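Local coordinates for putative restriction endonuclease domain-containing protein (Anabaena variabilis, PDB 3OT2), which is of unknown function but probably acts as a nuclease of the restriction endonuclease-like PDDEXK clan, at residues Asn54-Pro59 against Ser173-Ser178; Glu68-Cys71 against His76-Val79; Gly137-Pro142 against Thr146-Arg151. All blocks are in the same frame, centred on the assembly; numbering follows the deposited sequence.

Contact 1 of 3, residues Asn54-Pro59 against Ser173-Ser178; sequences NSVVKP and SELHLS
Val56, near the C-terminal end of helix 40-57, meets Glu174 and Leu175 with its two methyls. CG1 of Val56 reaches the facing loop, 3.8 Å from the backbone N of Leu175 and 3.9 Å from CB of Glu174. CG2 of Val56 meets the Leu175 side chain, 4.1 Å from its CB and equally close to its CD1. The first torsion of Val56 (chi1 173°) puts CG1 anti to the backbone N and CG2 beside it, which lets CG1 meet the backbone and CG2 the leucine side chain. The valine crosses both partners at about a right angle. Glu174 offers only the root of its side chain, because a bend at chi2 (-58°) carries the carboxylate away from Val56. Behind this first shell, Leu175 also rests on Val52 and Ile53, so it packs along the same helix beyond the six residues of 54-59. The end of the helix is itself tied down, Asn54 OD1 accepting a bond from Ala65 N and Val57 pairing through its backbone with Ala63. Farther along the other segment, Ser178 is the N-cap of helix 179-183, its OG bonded to Asp181 N. Across 54-59 and 173-178 the chemistry is purely van der Waals: a hydrophobic seam between a helix end and the loop before helix 179-183, dependent on shape rather than polar pairing.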
# COMPACT_ATOMS: atom_id res chain seq x y z
N ASN A 54 -14.03 -16.01 14.17
CA ASN A 54 -15.32 -16.68 14.39
C ASN A 54 -15.52 -17.08 15.85
O ASN A 54 -16.64 -16.95 16.36
CB ASN A 54 -15.48 -17.88 13.46
CG ASN A 54 -16.00 -17.50 12.10
OD1 ASN A 54 -16.71 -16.51 11.93
ND2 ASN A 54 -15.70 -18.30 11.09
N SER A 55 -14.43 -17.45 16.57
CA SER A 55 -14.55 -17.80 17.99
C SER A 55 -15.08 -16.59 18.79
O SER A 55 -15.80 -16.78 19.76
CB SER A 55 -13.21 -18.28 18.56
OG SER A 55 -12.33 -17.19 18.73
N VAL A 56 -14.77 -15.37 18.33
CA VAL A 56 -15.17 -14.09 18.94
C VAL A 56 -16.56 -13.63 18.44
O VAL A 56 -17.38 -13.20 19.26
CB VAL A 56 -14.08 -13.00 18.71
CG1 VAL A 56 -14.54 -11.61 19.17
CG2 VAL A 56 -12.78 -13.38 19.42
N VAL A 57 -16.85 -13.70 17.13
CA VAL A 57 -18.11 -13.13 16.62
C VAL A 57 -19.26 -14.12 16.32
O VAL A 57 -20.41 -13.68 16.29
CB VAL A 57 -17.87 -12.24 15.37
CG1 VAL A 57 -17.03 -11.01 15.73
CG2 VAL A 57 -17.26 -13.03 14.20
N LYS A 58 -18.98 -15.40 16.06
CA LYS A 58 -20.03 -16.34 15.69
C LYS A 58 -20.92 -16.80 16.86
O LYS A 58 -22.13 -16.84 16.63
CB LYS A 58 -19.46 -17.57 14.96
CG LYS A 58 -20.22 -17.93 13.69
CD LYS A 58 -19.54 -19.07 12.93
CE LYS A 58 -20.07 -20.39 13.39
NZ LYS A 58 -19.53 -21.50 12.57
N PRO A 59 -20.43 -17.13 18.10
CA PRO A 59 -21.35 -17.63 19.15
C PRO A 59 -22.57 -16.74 19.44
O PRO A 59 -23.67 -17.28 19.54
CB PRO A 59 -20.47 -17.72 20.40
CG PRO A 59 -19.09 -17.95 19.86
CD PRO A 59 -19.02 -17.17 18.57
N SER A 173 -14.58 -5.97 18.66
CA SER A 173 -13.74 -5.33 19.69
C SER A 173 -13.26 -6.28 20.81
O SER A 173 -12.27 -5.96 21.46
CB SER A 173 -14.44 -4.13 20.32
OG SER A 173 -15.54 -4.55 21.10
N GLU A 174 -13.93 -7.44 21.03
CA GLU A 174 -13.47 -8.41 22.04
C GLU A 174 -12.20 -9.15 21.58
O GLU A 174 -11.53 -9.78 22.39
CB GLU A 174 -14.57 -9.42 22.38
CG GLU A 174 -15.70 -8.79 23.18
CD GLU A 174 -15.24 -8.16 24.49
OE1 GLU A 174 -14.65 -8.89 25.32
OE2 GLU A 174 -15.38 -6.93 24.64
N LEU A 175 -11.88 -9.08 20.26
CA LEU A 175 -10.66 -9.71 19.74
C LEU A 175 -9.45 -8.83 20.02
O LEU A 175 -9.36 -7.71 19.49
CB LEU A 175 -10.78 -9.99 18.23
CG LEU A 175 -9.52 -10.58 17.55
CD1 LEU A 175 -9.08 -11.91 18.25
CD2 LEU A 175 -9.74 -10.78 16.06
N HIS A 176 -8.51 -9.33 20.83
CA HIS A 176 -7.27 -8.60 21.14
C HIS A 176 -6.13 -9.38 20.56
O HIS A 176 -5.63 -10.32 21.18
CB HIS A 176 -7.10 -8.39 22.65
CG HIS A 176 -8.26 -7.70 23.29
ND1 HIS A 176 -8.63 -6.42 22.91
CD2 HIS A 176 -9.11 -8.15 24.23
CE1 HIS A 176 -9.68 -6.13 23.64
NE2 HIS A 176 -10.01 -7.14 24.45
N LEU A 177 -5.75 -9.03 19.33
CA LEU A 177 -4.72 -9.76 18.60
C LEU A 177 -3.46 -8.93 18.43
O LEU A 177 -3.49 -7.89 17.77
CB LEU A 177 -5.27 -10.21 17.23
CG LEU A 177 -4.35 -11.08 16.38
CD1 LEU A 177 -4.20 -12.46 17.01
CD2 LEU A 177 -4.88 -11.20 14.98
N SER A 178 -2.36 -9.38 19.04
CA SER A 178 -1.09 -8.69 18.90
C SER A 178 -0.40 -9.14 17.61
O SER A 178 -0.74 -10.20 17.08
CB SER A 178 -0.18 -8.95 20.09
OG SER A 178 0.23 -10.31 20.13

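Contact 2 of 3, residues Glu68-Cys71 against His76-Val79; sequences ELRC and HSTV. With EDO (1,2-ethanediol), chain I.
The guanidinium of Arg70 has Val79 CG2 over one face, 3.6 Å from NH2 and displaced toward the rim of the group, and Ser77 OG at its edge. That edge contact is a hydrogen bond from Arg70 NH1, 3.0 Å to Ser77 OG, with the oxygen only 9° out of the guanidinium plane. A bend at chi3 (-52°) turns the arginine back over the 76-79 segment. NE forms a salt bridge with Glu20 OE2 and NH2 a hydrogen bond with Ser25 O, while Ser77 OG is also bonded to Thr72 OG1. With an alanine here, Ser77 OG would probably lose its guanidinium donor, Glu20 the salt bridge from NE, and Val79 CG2 the flat group it packs on. The backbones pair too, Cys71 N to Thr78 O at 2.7 Å and Thr78 N to Cys71 O at 2.9 Å. A water also donates to Cys71 O, so two donors grip that carbonyl, and the same water lies 2.7 Å from Thr78 OG1. Val79 CG1 sits 3.5 Å from the carbonyl C of Glu68, whose OE1 forms a salt bridge with Lys35. A 1,2-ethanediol, probably from the crystallisation liquor, makes a weak hydrogen bond from O2 to Glu68 O (3.2 Å) and another bond to Glu20 OE2. Cys71 and Thr78 are an antiparallel hydrogen-bonded pair of the short beta hairpin 71-73/76-78, and Arg70 belongs to the 1,4-butanediol pocket.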
# COMPACT_ATOMS: atom_id res chain seq x y z
N GLU A 68 -12.35 -17.49 1.40
CA GLU A 68 -12.46 -17.51 -0.06
C GLU A 68 -13.91 -17.37 -0.59
O GLU A 68 -14.33 -18.13 -1.47
CB GLU A 68 -11.85 -18.82 -0.59
CG GLU A 68 -10.41 -19.09 -0.19
CD GLU A 68 -9.38 -18.19 -0.84
OE1 GLU A 68 -9.65 -17.70 -1.95
OE2 GLU A 68 -8.29 -18.01 -0.25
N LEU A 69 -14.66 -16.37 -0.09
CA LEU A 69 -16.02 -16.12 -0.53
C LEU A 69 -16.03 -15.04 -1.63
O LEU A 69 -15.36 -14.02 -1.48
CB LEU A 69 -16.87 -15.68 0.68
CG LEU A 69 -18.31 -15.23 0.43
CD1 LEU A 69 -19.22 -16.43 0.10
CD2 LEU A 69 -18.85 -14.45 1.61
N ARG A 70 -16.77 -15.28 -2.73
CA ARG A 70 -16.87 -14.31 -3.81
C ARG A 70 -17.79 -13.16 -3.41
O ARG A 70 -18.90 -13.39 -2.93
CB ARG A 70 -17.33 -14.97 -5.11
CG ARG A 70 -17.55 -13.99 -6.27
CD ARG A 70 -17.72 -14.69 -7.63
NE ARG A 70 -16.64 -15.64 -7.90
CZ ARG A 70 -15.45 -15.29 -8.39
NH1 ARG A 70 -15.19 -14.03 -8.69
NH2 ARG A 70 -14.52 -16.21 -8.56
N CYS A 71 -17.31 -11.92 -3.59
CA CYS A 71 -18.05 -10.70 -3.34
C CYS A 71 -18.10 -9.90 -4.62
O CYS A 71 -17.04 -9.52 -5.14
CB CYS A 71 -17.43 -9.91 -2.19
SG CYS A 71 -17.53 -10.76 -0.59
N HIS A 76 -17.09 -5.02 -9.96
CA HIS A 76 -15.98 -5.94 -9.71
C HIS A 76 -16.50 -7.22 -9.09
O HIS A 76 -17.52 -7.19 -8.41
CB HIS A 76 -14.92 -5.32 -8.75
CG HIS A 76 -14.13 -4.16 -9.30
ND1 HIS A 76 -12.97 -3.71 -8.66
CD2 HIS A 76 -14.36 -3.36 -10.37
CE1 HIS A 76 -12.55 -2.67 -9.36
NE2 HIS A 76 -13.36 -2.41 -10.39
N SER A 77 -15.77 -8.32 -9.27
CA SER A 77 -16.10 -9.60 -8.65
C SER A 77 -14.81 -10.16 -8.05
O SER A 77 -13.93 -10.62 -8.78
CB SER A 77 -16.74 -10.56 -9.64
OG SER A 77 -17.10 -11.72 -8.93
N THR A 78 -14.68 -10.07 -6.72
CA THR A 78 -13.45 -10.45 -6.03
C THR A 78 -13.66 -11.57 -5.02
O THR A 78 -14.78 -11.90 -4.65
CB THR A 78 -12.83 -9.22 -5.33
OG1 THR A 78 -13.77 -8.63 -4.43
CG2 THR A 78 -12.32 -8.18 -6.33
N VAL A 79 -12.54 -12.18 -4.61
CA VAL A 79 -12.52 -13.28 -3.66
C VAL A 79 -11.49 -12.94 -2.58
O VAL A 79 -10.37 -13.46 -2.62
CB VAL A 79 -12.26 -14.66 -4.33
CG1 VAL A 79 -12.45 -15.80 -3.33
CG2 VAL A 79 -13.14 -14.88 -5.55
C1 EDO I . -15.88 -19.40 -4.55
O1 EDO I . -17.08 -18.81 -5.05
C2 EDO I . -14.73 -18.46 -4.86
O2 EDO I . -13.53 -19.09 -4.41
O HOH W 1 -15.52 -6.94 -5.55

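Contact 3 of 3, residues Gly137-Pro142 against Thr146-Arg151; sequences GWLIDP and TVFVYR
Val147, with CG1 anti to the backbone N (chi1 -176°), sets that methyl over the indole of Trp138 and leaves CG2 against Ile140 CG1. Both contacts lie within the beta hairpin of strands 136-141 and 146-150. The first is a CH-pi contact, Val147 CG1 standing 4.2 Å from the centroid of the Trp138 five-membered ring and 19° off its normal; in the second, Val147 CG2 is 4.0 Å from Ile140 CG1. Val149 runs alongside the tryptophan, its CG2 3.9 Å from Trp138 CD1, and NE1 of the indole is bonded to Pro167 O. Trp138, Ile140, Val147 and Val149 thus make one apolar face, where helix 179-183 packs on Ile140 and Val147. The other face carries Leu139, Asp141, Thr146, Phe148 and Tyr150. Part of it meets the second subunit: OG1 of Thr120 of that subunit is hydrogen-bonded to Asp141 OD2, and the same residue packs on Phe148. Tyr150 instead packs on helix 119-131 of its own chain. Six backbone bonds hold the strands together, in mutual pairs at Gly137-Tyr150, Leu139-Phe148 and Asp141-Thr146; the longest is Thr146 N to Asp141 O, 3.2 Å. Gly137 O lies in plane at the edge of the Tyr150 ring, 3.9 Å from Tyr150 CD1.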
# COMPACT_ATOMS: atom_id res chain seq x y z
N GLY A 137 -10.22 -2.75 6.28
CA GLY A 137 -9.40 -3.65 5.50
C GLY A 137 -8.12 -3.94 6.26
O GLY A 137 -7.57 -3.06 6.91
N TRP A 138 -7.68 -5.20 6.22
CA TRP A 138 -6.39 -5.64 6.73
C TRP A 138 -5.55 -6.17 5.60
O TRP A 138 -6.01 -7.04 4.86
CB TRP A 138 -6.53 -6.78 7.77
CG TRP A 138 -6.75 -6.41 9.21
CD1 TRP A 138 -7.12 -5.20 9.72
CD2 TRP A 138 -6.70 -7.32 10.31
NE1 TRP A 138 -7.23 -5.28 11.09
CE2 TRP A 138 -6.97 -6.58 11.48
CE3 TRP A 138 -6.40 -8.69 10.43
CZ2 TRP A 138 -6.94 -7.16 12.76
CZ3 TRP A 138 -6.36 -9.26 11.69
CH2 TRP A 138 -6.64 -8.50 12.84
N LEU A 139 -4.32 -5.68 5.47
CA LEU A 139 -3.36 -6.23 4.52
C LEU A 139 -2.24 -6.81 5.37
O LEU A 139 -1.48 -6.06 5.99
CB LEU A 139 -2.86 -5.22 3.47
CG LEU A 139 -1.73 -5.73 2.53
CD1 LEU A 139 -2.09 -7.05 1.89
CD2 LEU A 139 -1.40 -4.71 1.48
N ILE A 140 -2.20 -8.13 5.47
CA ILE A 140 -1.21 -8.86 6.27
C ILE A 140 -0.03 -9.24 5.38
O ILE A 140 -0.22 -9.84 4.32
CB ILE A 140 -1.82 -10.13 6.96
CG1 ILE A 140 -2.97 -9.76 7.91
CG2 ILE A 140 -0.71 -10.98 7.67
CD1 ILE A 140 -3.82 -10.94 8.41
N ASP A 141 1.18 -8.87 5.80
CA ASP A 141 2.41 -9.20 5.08
C ASP A 141 3.22 -10.16 5.96
O ASP A 141 3.95 -9.70 6.83
CB ASP A 141 3.20 -7.92 4.74
CG ASP A 141 4.49 -8.19 3.97
OD1 ASP A 141 4.97 -9.34 3.99
OD2 ASP A 141 4.96 -7.28 3.30
N PRO A 142 3.11 -11.49 5.75
CA PRO A 142 3.83 -12.44 6.63
C PRO A 142 5.34 -12.22 6.65
O PRO A 142 5.91 -12.17 7.73
CB PRO A 142 3.47 -13.82 6.06
CG PRO A 142 2.11 -13.59 5.45
CD PRO A 142 2.23 -12.21 4.81
N THR A 146 3.97 -7.54 9.24
CA THR A 146 3.33 -6.25 9.25
C THR A 146 1.88 -6.38 8.87
O THR A 146 1.52 -7.25 8.07
CB THR A 146 4.09 -5.31 8.25
OG1 THR A 146 5.42 -5.09 8.72
CG2 THR A 146 3.38 -3.94 8.04
N VAL A 147 1.05 -5.53 9.47
CA VAL A 147 -0.35 -5.42 9.08
C VAL A 147 -0.62 -3.95 8.73
O VAL A 147 -0.36 -3.06 9.54
CB VAL A 147 -1.37 -5.96 10.11
CG1 VAL A 147 -2.79 -5.87 9.54
CG2 VAL A 147 -1.05 -7.42 10.49
N PHE A 148 -1.17 -3.72 7.52
CA PHE A 148 -1.66 -2.40 7.14
C PHE A 148 -3.13 -2.39 7.42
O PHE A 148 -3.83 -3.34 7.04
CB PHE A 148 -1.39 -2.06 5.67
CG PHE A 148 0.06 -1.87 5.30
CD1 PHE A 148 0.76 -0.75 5.71
CD2 PHE A 148 0.73 -2.82 4.53
CE1 PHE A 148 2.10 -0.55 5.33
CE2 PHE A 148 2.06 -2.61 4.13
CZ PHE A 148 2.73 -1.48 4.54
N VAL A 149 -3.61 -1.36 8.10
CA VAL A 149 -5.03 -1.20 8.46
C VAL A 149 -5.62 -0.06 7.63
O VAL A 149 -5.12 1.07 7.67
CB VAL A 149 -5.21 -1.00 9.98
CG1 VAL A 149 -6.65 -0.57 10.32
CG2 VAL A 149 -4.84 -2.27 10.75
N TYR A 150 -6.70 -0.36 6.92
CA TYR A 150 -7.41 0.56 6.05
C TYR A 150 -8.82 0.87 6.58
O TYR A 150 -9.58 -0.06 6.80
CB TYR A 150 -7.53 -0.07 4.66
CG TYR A 150 -6.22 -0.24 3.93
CD1 TYR A 150 -5.42 -1.36 4.13
CD2 TYR A 150 -5.79 0.72 3.01
CE1 TYR A 150 -4.22 -1.52 3.44
CE2 TYR A 150 -4.59 0.57 2.32
CZ TYR A 150 -3.80 -0.55 2.55
OH TYR A 150 -2.62 -0.67 1.86
N ARG A 151 -9.14 2.16 6.79
CA ARG A 151 -10.45 2.63 7.23
C ARG A 151 -10.94 3.68 6.24
O ARG A 151 -10.10 4.37 5.65
CB ARG A 151 -10.39 3.21 8.65
CG ARG A 151 -10.09 2.21 9.75
CD ARG A 151 -9.92 3.00 11.01
NE ARG A 151 -10.03 2.22 12.23
CZ ARG A 151 -9.05 2.06 13.13
NH1 ARG A 151 -7.84 2.56 12.91
NH2 ARG A 151 -9.28 1.39 14.25

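Along the chain, contact 2 and then contact 3 come between the two halves of contact 1. Strand 63-67, an outer strand of the six-stranded mixed sheet, follows the helix end of contact 1 and leads directly into contact 2; contact 3 pairs two inner strands of that sheet. Contacts 1 and 3 have centres about 17 Å apart yet touch, Leu177 CD2 lying 3.9 Å from Trp138 CH2. Contact 2 sits across the chain's centre from both, about 23 Å from contact 1 and 18 Å from contact 3, centre to centre. Contact 2, which supplies Arg70 to the butanediol pocket, thus lies well away from the loop before helix 179-183 and from the hairpin that meets the second subunit.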